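Local coordinates for AxyAgu115A (Amphibacillus xylanus NBRC 15112, PDB 6NPS), which is a family GH115 hydrolase, an alpha-glucuronidase that probably releases glucuronic acid side groups from arabinoglucuronoxylan, at residues 271-276 / 325-330; 301-306 / 353-358; 318-323 / 357-362. The protein carries 3 engineered substitutions. All coordinates share one frame; numbering follows the deposited sequence.

Overall arrangement
Starting nearest the N terminus, residues 271-276, the loop that leads into helix 277-291, close a loop with residues 325-330 of helix 317-338 in contact 1. Before that point the chain has passed 301-306, which follow strand 298-300, and then the helical residues 318-323, so contact 1 is crossed by contacts 2 and 3. Both of these close on the stretch after strand 348-351: contact 2 at 353-358 and contact 3 at 357-362, sharing Glu357 and Pro358. Contacts 1 and 2 also meet directly, with Trp271 NE1 probably hydrogen-bonded to Arg303 O, while Leu323 packs on Phe273 and Ile274. Together the three tie helix 317-338, short helix 356-361 and two loops in the GH115 barrel domain.

Contact 1 of 3, residues 271-276 / 325-330; sequences WNFITN and RDVIQT
Phe273 reaches out of the loop 271-276 to Asp326, Val327 and Thr330 on helix 317-338, one of the helices outside the parallel strands of a domain from the TIM-barrel clan. The turn that presents it is an Asx motif. Asn272 OD1 accepts from Thr275 N at 2.9 Å through a nearly straight bond (165°), the donor standing above the carbonyl plane, and Ile274 N adds a weak bond to the same oxygen. Phe273 has CG anti to the backbone N (chi1 -164°), a setting that swings the ring out to the helix. Val327 CG2 covers one face as a CH-pi contact, 4.0 Å from the Phe273 ring centroid and displaced toward the rim. At the ring edge stands the carboxylate of Asp326, its plane nearly perpendicular to the ring (82°), with Asp326 CG 4.1 Å from Phe273 CE2. The Asp326 charge is taken up by a salt bridge to Arg277, at the start of helix 277-291. Asn276 is the N-cap residue of that helix, and its ND2 bonds back to the carbonyls of Tyr267 and Ala270. At the far end of the ring, Phe273 CZ comes within 3.5 Å of Thr330 OG1. That hydroxyl donates to Asp326 O at 3.0 Å, reaching it from the face opposite to the one used by Thr330 N.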
# COMPACT_ATOMS: atom_id res chain seq x y z
N TRP A 271 -5.45 -46.58 -3.36
CA TRP A 271 -3.99 -46.47 -3.48
C TRP A 271 -3.44 -46.52 -2.05
O TRP A 271 -3.12 -45.50 -1.44
CB TRP A 271 -3.60 -45.20 -4.21
CG TRP A 271 -2.16 -45.16 -4.61
CD1 TRP A 271 -1.20 -44.32 -4.12
CD2 TRP A 271 -1.51 -46.01 -5.57
NE1 TRP A 271 0.01 -44.58 -4.72
CE2 TRP A 271 -0.15 -45.61 -5.61
CE3 TRP A 271 -1.95 -47.05 -6.40
CZ2 TRP A 271 0.77 -46.23 -6.45
CZ3 TRP A 271 -1.02 -47.66 -7.23
CH2 TRP A 271 0.33 -47.25 -7.25
N ASN A 272 -3.38 -47.74 -1.52
CA ASN A 272 -3.21 -47.95 -0.08
C ASN A 272 -2.74 -49.39 0.12
O ASN A 272 -3.53 -50.33 -0.01
CB ASN A 272 -4.51 -47.68 0.66
CG ASN A 272 -4.32 -47.59 2.16
OD1 ASN A 272 -3.75 -48.49 2.78
ND2 ASN A 272 -4.81 -46.49 2.76
N PHE A 273 -1.46 -49.56 0.43
CA PHE A 273 -0.90 -50.89 0.61
C PHE A 273 -1.38 -51.55 1.89
O PHE A 273 -1.25 -52.77 2.03
CB PHE A 273 0.63 -50.82 0.61
CG PHE A 273 1.30 -52.14 0.41
CD1 PHE A 273 1.30 -52.76 -0.84
CD2 PHE A 273 1.93 -52.78 1.46
CE1 PHE A 273 1.93 -53.97 -1.03
CE2 PHE A 273 2.55 -54.00 1.27
CZ PHE A 273 2.55 -54.59 0.02
N ILE A 274 -1.91 -50.77 2.83
CA ILE A 274 -2.44 -51.35 4.07
C ILE A 274 -3.82 -51.95 3.84
O ILE A 274 -4.07 -53.12 4.15
CB ILE A 274 -2.47 -50.28 5.18
CG1 ILE A 274 -1.06 -49.75 5.46
CG2 ILE A 274 -3.12 -50.82 6.46
CD1 ILE A 274 -1.03 -48.27 5.79
N THR A 275 -4.76 -51.15 3.30
CA THR A 275 -6.14 -51.62 3.18
C THR A 275 -6.40 -52.36 1.87
O THR A 275 -7.37 -53.11 1.79
CB THR A 275 -7.12 -50.44 3.31
OG1 THR A 275 -6.96 -49.55 2.20
CG2 THR A 275 -6.88 -49.66 4.61
N ASN A 276 -5.58 -52.15 0.84
CA ASN A 276 -5.74 -52.82 -0.44
C ASN A 276 -4.41 -53.49 -0.82
O ASN A 276 -3.83 -53.26 -1.88
CB ASN A 276 -6.23 -51.81 -1.50
CG ASN A 276 -6.32 -52.40 -2.90
OD1 ASN A 276 -6.61 -53.59 -3.08
ND2 ASN A 276 -6.05 -51.57 -3.91
N ARG A 325 9.30 -50.15 4.30
CA ARG A 325 10.03 -51.41 4.43
C ARG A 325 9.21 -52.57 3.90
O ARG A 325 9.76 -53.52 3.33
CB ARG A 325 10.41 -51.64 5.89
CG ARG A 325 11.69 -52.44 6.08
CD ARG A 325 12.05 -52.60 7.55
NE ARG A 325 12.34 -51.32 8.20
CZ ARG A 325 13.54 -50.76 8.26
NH1 ARG A 325 14.59 -51.34 7.69
NH2 ARG A 325 13.70 -49.60 8.89
N ASP A 326 7.88 -52.51 4.10
CA ASP A 326 7.00 -53.60 3.70
C ASP A 326 6.81 -53.59 2.20
O ASP A 326 6.92 -54.62 1.53
CB ASP A 326 5.65 -53.51 4.43
CG ASP A 326 4.93 -54.86 4.52
OD1 ASP A 326 3.83 -54.94 5.14
OD2 ASP A 326 5.45 -55.85 3.97
N VAL A 327 6.50 -52.43 1.65
CA VAL A 327 6.35 -52.29 0.21
C VAL A 327 7.59 -52.84 -0.51
O VAL A 327 7.50 -53.76 -1.34
CB VAL A 327 6.07 -50.83 -0.14
CG1 VAL A 327 6.19 -50.60 -1.62
CG2 VAL A 327 4.67 -50.41 0.38
N ILE A 328 8.77 -52.31 -0.15
CA ILE A 328 10.01 -52.65 -0.87
C ILE A 328 10.27 -54.16 -0.83
O ILE A 328 10.63 -54.77 -1.85
CB ILE A 328 11.20 -51.85 -0.31
CG1 ILE A 328 11.11 -50.40 -0.78
CG2 ILE A 328 12.49 -52.49 -0.77
CD1 ILE A 328 12.02 -49.35 -0.05
N GLN A 329 10.09 -54.78 0.33
CA GLN A 329 10.26 -56.22 0.39
C GLN A 329 9.35 -56.94 -0.60
O GLN A 329 9.75 -57.93 -1.23
CB GLN A 329 9.99 -56.72 1.81
CG GLN A 329 11.24 -56.86 2.67
CD GLN A 329 11.14 -58.03 3.62
OE1 GLN A 329 12.11 -58.75 3.84
NE2 GLN A 329 9.95 -58.23 4.17
N THR A 330 8.11 -56.45 -0.74
CA THR A 330 7.16 -57.05 -1.69
C THR A 330 7.60 -56.83 -3.13
O THR A 330 7.59 -57.75 -3.95
CB THR A 330 5.76 -56.45 -1.47
OG1 THR A 330 5.33 -56.63 -0.11
CG2 THR A 330 4.75 -57.10 -2.40

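Contact 2 of 3, residues 301-306 / 353-358; sequences GMRGEA and YKEVEP
Arg303 and Val356 have the nearest CA atoms of the two segments, 8.5 Å apart. Residues 301-306 form an irregular loop after barrel strand 298-300. Residues 353-358 follow the neighbouring strand 348-351 with a type II' beta turn, closed by Val356 N to Tyr353 O at 3.0 Å, and run on into helix 356-361. Between them, Arg303 meets the Glu355 carboxylate with NE and NH2, one nitrogen to each oxygen. Arg303 NE donates to Glu355 OE2 at 2.7 Å, and Arg303 NH2 reaches Glu355 OE1 at a longer 3.3 Å, both oxygens lying close to the guanidinium plane. Glu355 brings its carboxylate back to the arginine by a bend at chi2 (-87°). Beside this salt bridge, Val356 CG2 packs on Arg303 CD at 3.7 Å. Tyr353 stands almost perpendicular to the guanidinium (85°), its CD2 over one face 3.9 Å from Arg303 NH1, which in turn lies at the edge of the ring. The Tyr353 hydroxyl bonds to Asn386 and to a bound glycerol, probably from the crystallisation liquor, which may mark a pocket. Arg303 NH1 has a second carboxylate in Asp307, and two acidic partners on different nitrogens would hold the guanidinium against rotation.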
# COMPACT_ATOMS: atom_id res chain seq x y z
N GLY A 301 9.48 -48.41 -3.88
CA GLY A 301 8.91 -47.51 -2.90
C GLY A 301 7.44 -47.23 -3.20
O GLY A 301 6.83 -47.87 -4.06
N MET A 302 6.87 -46.24 -2.48
CA MET A 302 5.49 -45.84 -2.73
C MET A 302 5.09 -44.49 -2.14
O MET A 302 4.97 -44.36 -0.91
CB MET A 302 4.54 -46.91 -2.18
CG MET A 302 3.16 -46.86 -2.80
SD MET A 302 1.99 -47.80 -1.80
CE MET A 302 0.43 -47.40 -2.62
N ARG A 303 4.79 -43.53 -3.01
CA ARG A 303 4.34 -42.20 -2.61
C ARG A 303 2.89 -42.03 -3.09
O ARG A 303 2.43 -42.78 -3.95
CB ARG A 303 5.23 -41.12 -3.20
CG ARG A 303 6.49 -40.83 -2.39
CD ARG A 303 7.20 -39.59 -2.89
NE ARG A 303 6.61 -38.37 -2.36
CZ ARG A 303 6.04 -37.43 -3.11
NH1 ARG A 303 5.97 -37.57 -4.42
NH2 ARG A 303 5.52 -36.35 -2.54
N GLY A 304 2.18 -41.04 -2.56
CA GLY A 304 0.80 -40.81 -2.95
C GLY A 304 0.69 -40.43 -4.42
O GLY A 304 1.67 -40.08 -5.09
N GLU A 305 -0.54 -40.49 -4.91
CA GLU A 305 -0.82 -40.21 -6.32
C GLU A 305 -0.77 -38.71 -6.60
O GLU A 305 -1.23 -37.89 -5.80
CB GLU A 305 -2.19 -40.76 -6.70
CG GLU A 305 -2.22 -42.26 -6.81
CD GLU A 305 -3.56 -42.77 -7.25
OE1 GLU A 305 -4.59 -42.20 -6.81
OE2 GLU A 305 -3.59 -43.72 -8.06
N ALA A 306 -0.21 -38.38 -7.77
CA ALA A 306 -0.03 -36.99 -8.21
C ALA A 306 0.78 -36.20 -7.19
O ALA A 306 0.35 -35.15 -6.70
CB ALA A 306 -1.38 -36.32 -8.49
N TYR A 353 12.82 -38.50 -2.23
CA TYR A 353 12.24 -37.24 -2.68
C TYR A 353 11.33 -36.65 -1.60
O TYR A 353 10.46 -37.35 -1.08
CB TYR A 353 11.43 -37.42 -3.98
CG TYR A 353 10.85 -36.13 -4.58
CD1 TYR A 353 11.68 -35.10 -5.03
CD2 TYR A 353 9.47 -35.95 -4.67
CE1 TYR A 353 11.16 -33.93 -5.56
CE2 TYR A 353 8.92 -34.79 -5.22
CZ TYR A 353 9.78 -33.77 -5.66
OH TYR A 353 9.27 -32.59 -6.20
N LYS A 354 11.54 -35.35 -1.30
CA LYS A 354 10.79 -34.56 -0.31
C LYS A 354 10.70 -35.27 1.03
O LYS A 354 11.72 -35.52 1.68
CB LYS A 354 9.39 -34.22 -0.83
CG LYS A 354 9.34 -32.97 -1.70
CD LYS A 354 8.12 -33.00 -2.60
CE LYS A 354 7.72 -31.62 -3.06
NZ LYS A 354 6.93 -30.93 -2.00
N GLU A 355 9.47 -35.60 1.46
CA GLU A 355 9.27 -36.19 2.77
C GLU A 355 9.96 -37.54 2.94
O GLU A 355 10.09 -38.01 4.07
CB GLU A 355 7.76 -36.33 3.06
CG GLU A 355 7.10 -37.56 2.41
CD GLU A 355 6.61 -37.30 0.97
OE1 GLU A 355 6.65 -36.12 0.51
OE2 GLU A 355 6.20 -38.28 0.30
N VAL A 356 10.40 -38.17 1.85
CA VAL A 356 10.99 -39.51 1.95
C VAL A 356 12.40 -39.46 2.55
O VAL A 356 12.81 -40.40 3.25
CB VAL A 356 10.98 -40.23 0.58
CG1 VAL A 356 11.45 -41.69 0.75
CG2 VAL A 356 9.60 -40.16 -0.09
N GLU A 357 13.17 -38.39 2.27
CA GLU A 357 14.50 -38.24 2.86
C GLU A 357 14.50 -38.38 4.39
O GLU A 357 15.34 -39.13 4.91
CB GLU A 357 15.13 -36.89 2.43
CG GLU A 357 16.65 -36.77 2.67
CD GLU A 357 17.24 -35.39 2.29
OE1 GLU A 357 16.84 -34.37 2.91
OE2 GLU A 357 18.12 -35.32 1.38
N PRO A 358 13.59 -37.74 5.15
CA PRO A 358 13.46 -38.12 6.57
C PRO A 358 13.13 -39.60 6.79
O PRO A 358 13.49 -40.15 7.84
CB PRO A 358 12.33 -37.20 7.07
CG PRO A 358 12.41 -35.99 6.19
CD PRO A 358 12.80 -36.52 4.83

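Contact 3 of 3, residues 318-323 / 357-362; sequences EDNINL and EPFFYG
A buried seam between helix 317-338 and the short helix 356-361 brings Asn320 and Ile321 against Phe359. The backbones come close here: the CA atoms of Ile321 and Phe359 lie 5.7 Å apart. Phe359 has CG anti to its carbonyl carbon (chi1 -61°), which turns the ring toward the long helix. Asn320 CB lies over one ring face in a CH-pi contact, 3.6 Å from the Phe359 centroid and displaced toward the rim. The modelled amide of Asn320 comes too close to the ring, and its exact placement is doubtful. Asn320 ND2 bonds to Thr316 O, four residues back, just ahead of the helix. Helix 317-338 is the helical link between the adjacent parallel strands 298-300 and 348-351, as in a beta-alpha-beta crossover of a TIM-type barrel, while helix 356-361 follows the second strand. Leu317 and Leu324, of the same long helix, also touch the Phe359 side chain. With an alanine in place of Phe359, Asn320 CB, Leu317 and Leu324 would probably lose their common partner, leaving a gap between the helices. Ile321 packs against the base of Phe359, its CG1 3.4 Å from Phe359 O and 4.2 Å from Phe359 CB. Ile321 CD1 extends to Gly362 CA at 4.4 Å, where the chain leaves helix 356-361 with positive phi (98°) and Gly362 O accepts a hydrogen bond from Arg874.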
# COMPACT_ATOMS: atom_id res chain seq x y z
N GLU A 318 7.64 -43.59 12.38
CA GLU A 318 7.86 -45.04 12.33
C GLU A 318 6.83 -45.72 11.44
O GLU A 318 7.14 -46.73 10.80
CB GLU A 318 7.84 -45.64 13.73
CG GLU A 318 6.55 -45.42 14.47
CD GLU A 318 6.22 -46.55 15.42
OE1 GLU A 318 6.98 -47.54 15.45
OE2 GLU A 318 5.18 -46.46 16.11
N ASP A 319 5.60 -45.19 11.36
CA ASP A 319 4.60 -45.79 10.49
C ASP A 319 4.97 -45.62 9.03
O ASP A 319 4.97 -46.58 8.25
CB ASP A 319 3.21 -45.21 10.78
CG ASP A 319 2.65 -45.66 12.13
OD1 ASP A 319 3.44 -45.92 13.07
OD2 ASP A 319 1.41 -45.76 12.27
N ASN A 320 5.43 -44.42 8.68
CA ASN A 320 5.86 -44.16 7.32
C ASN A 320 7.02 -45.09 6.96
O ASN A 320 7.10 -45.59 5.84
CB ASN A 320 6.28 -42.70 7.15
CG ASN A 320 5.12 -41.80 6.75
OD1 ASN A 320 4.64 -41.86 5.62
ND2 ASN A 320 4.67 -40.96 7.68
N ILE A 321 7.91 -45.32 7.92
CA ILE A 321 9.06 -46.18 7.70
C ILE A 321 8.65 -47.66 7.72
O ILE A 321 9.15 -48.46 6.92
CB ILE A 321 10.16 -45.86 8.72
CG1 ILE A 321 10.74 -44.47 8.43
CG2 ILE A 321 11.27 -46.93 8.72
CD1 ILE A 321 11.53 -43.91 9.58
N ASN A 322 7.73 -48.04 8.61
CA ASN A 322 7.24 -49.41 8.64
C ASN A 322 6.56 -49.79 7.32
O ASN A 322 6.61 -50.96 6.89
CB ASN A 322 6.25 -49.61 9.81
CG ASN A 322 6.95 -49.65 11.16
OD1 ASN A 322 8.15 -49.95 11.26
ND2 ASN A 322 6.20 -49.36 12.23
N LEU A 323 5.89 -48.83 6.68
CA LEU A 323 5.22 -49.10 5.42
C LEU A 323 6.23 -49.31 4.29
O LEU A 323 6.19 -50.33 3.60
CB LEU A 323 4.24 -47.96 5.11
CG LEU A 323 3.43 -48.06 3.82
CD1 LEU A 323 2.19 -48.96 4.02
CD2 LEU A 323 3.08 -46.65 3.31
N GLU A 357 13.17 -38.39 2.27
CA GLU A 357 14.50 -38.24 2.86
C GLU A 357 14.50 -38.38 4.39
O GLU A 357 15.34 -39.13 4.91
CB GLU A 357 15.13 -36.89 2.43
CG GLU A 357 16.65 -36.77 2.67
CD GLU A 357 17.24 -35.39 2.29
OE1 GLU A 357 16.84 -34.37 2.91
OE2 GLU A 357 18.12 -35.32 1.38
N PRO A 358 13.59 -37.74 5.15
CA PRO A 358 13.46 -38.12 6.57
C PRO A 358 13.13 -39.60 6.79
O PRO A 358 13.49 -40.15 7.84
CB PRO A 358 12.33 -37.20 7.07
CG PRO A 358 12.41 -35.99 6.19
CD PRO A 358 12.80 -36.52 4.83
N PHE A 359 12.45 -40.25 5.85
CA PHE A 359 12.13 -41.66 6.04
C PHE A 359 13.38 -42.52 5.92
O PHE A 359 13.48 -43.57 6.58
CB PHE A 359 11.08 -42.12 5.02
CG PHE A 359 9.75 -41.38 5.11
CD1 PHE A 359 9.41 -40.65 6.24
CD2 PHE A 359 8.84 -41.44 4.07
CE1 PHE A 359 8.19 -39.99 6.32
CE2 PHE A 359 7.62 -40.78 4.14
CZ PHE A 359 7.29 -40.05 5.27
N PHE A 360 14.35 -42.07 5.12
CA PHE A 360 15.54 -42.87 4.85
C PHE A 360 16.44 -42.93 6.08
O PHE A 360 16.83 -44.02 6.53
CB PHE A 360 16.27 -42.29 3.63
CG PHE A 360 17.58 -42.98 3.30
CD1 PHE A 360 17.60 -44.32 2.92
CD2 PHE A 360 18.79 -42.29 3.38
CE1 PHE A 360 18.80 -44.95 2.61
CE2 PHE A 360 19.99 -42.91 3.08
CZ PHE A 360 20.00 -44.24 2.70
N TYR A 361 16.74 -41.77 6.67
CA TYR A 361 17.71 -41.70 7.77
C TYR A 361 17.09 -42.15 9.10
O TYR A 361 17.65 -43.02 9.78
CB TYR A 361 18.25 -40.28 7.86
CG TYR A 361 19.03 -39.84 6.64
CD1 TYR A 361 20.21 -40.48 6.25
CD2 TYR A 361 18.61 -38.74 5.88
CE1 TYR A 361 20.93 -40.07 5.15
CE2 TYR A 361 19.33 -38.31 4.76
CZ TYR A 361 20.49 -38.98 4.41
OH TYR A 361 21.19 -38.55 3.30
N GLY A 362 15.94 -41.59 9.47
CA GLY A 362 15.27 -41.88 10.74
C GLY A 362 15.55 -40.86 11.83
O GLY A 362 15.67 -39.66 11.53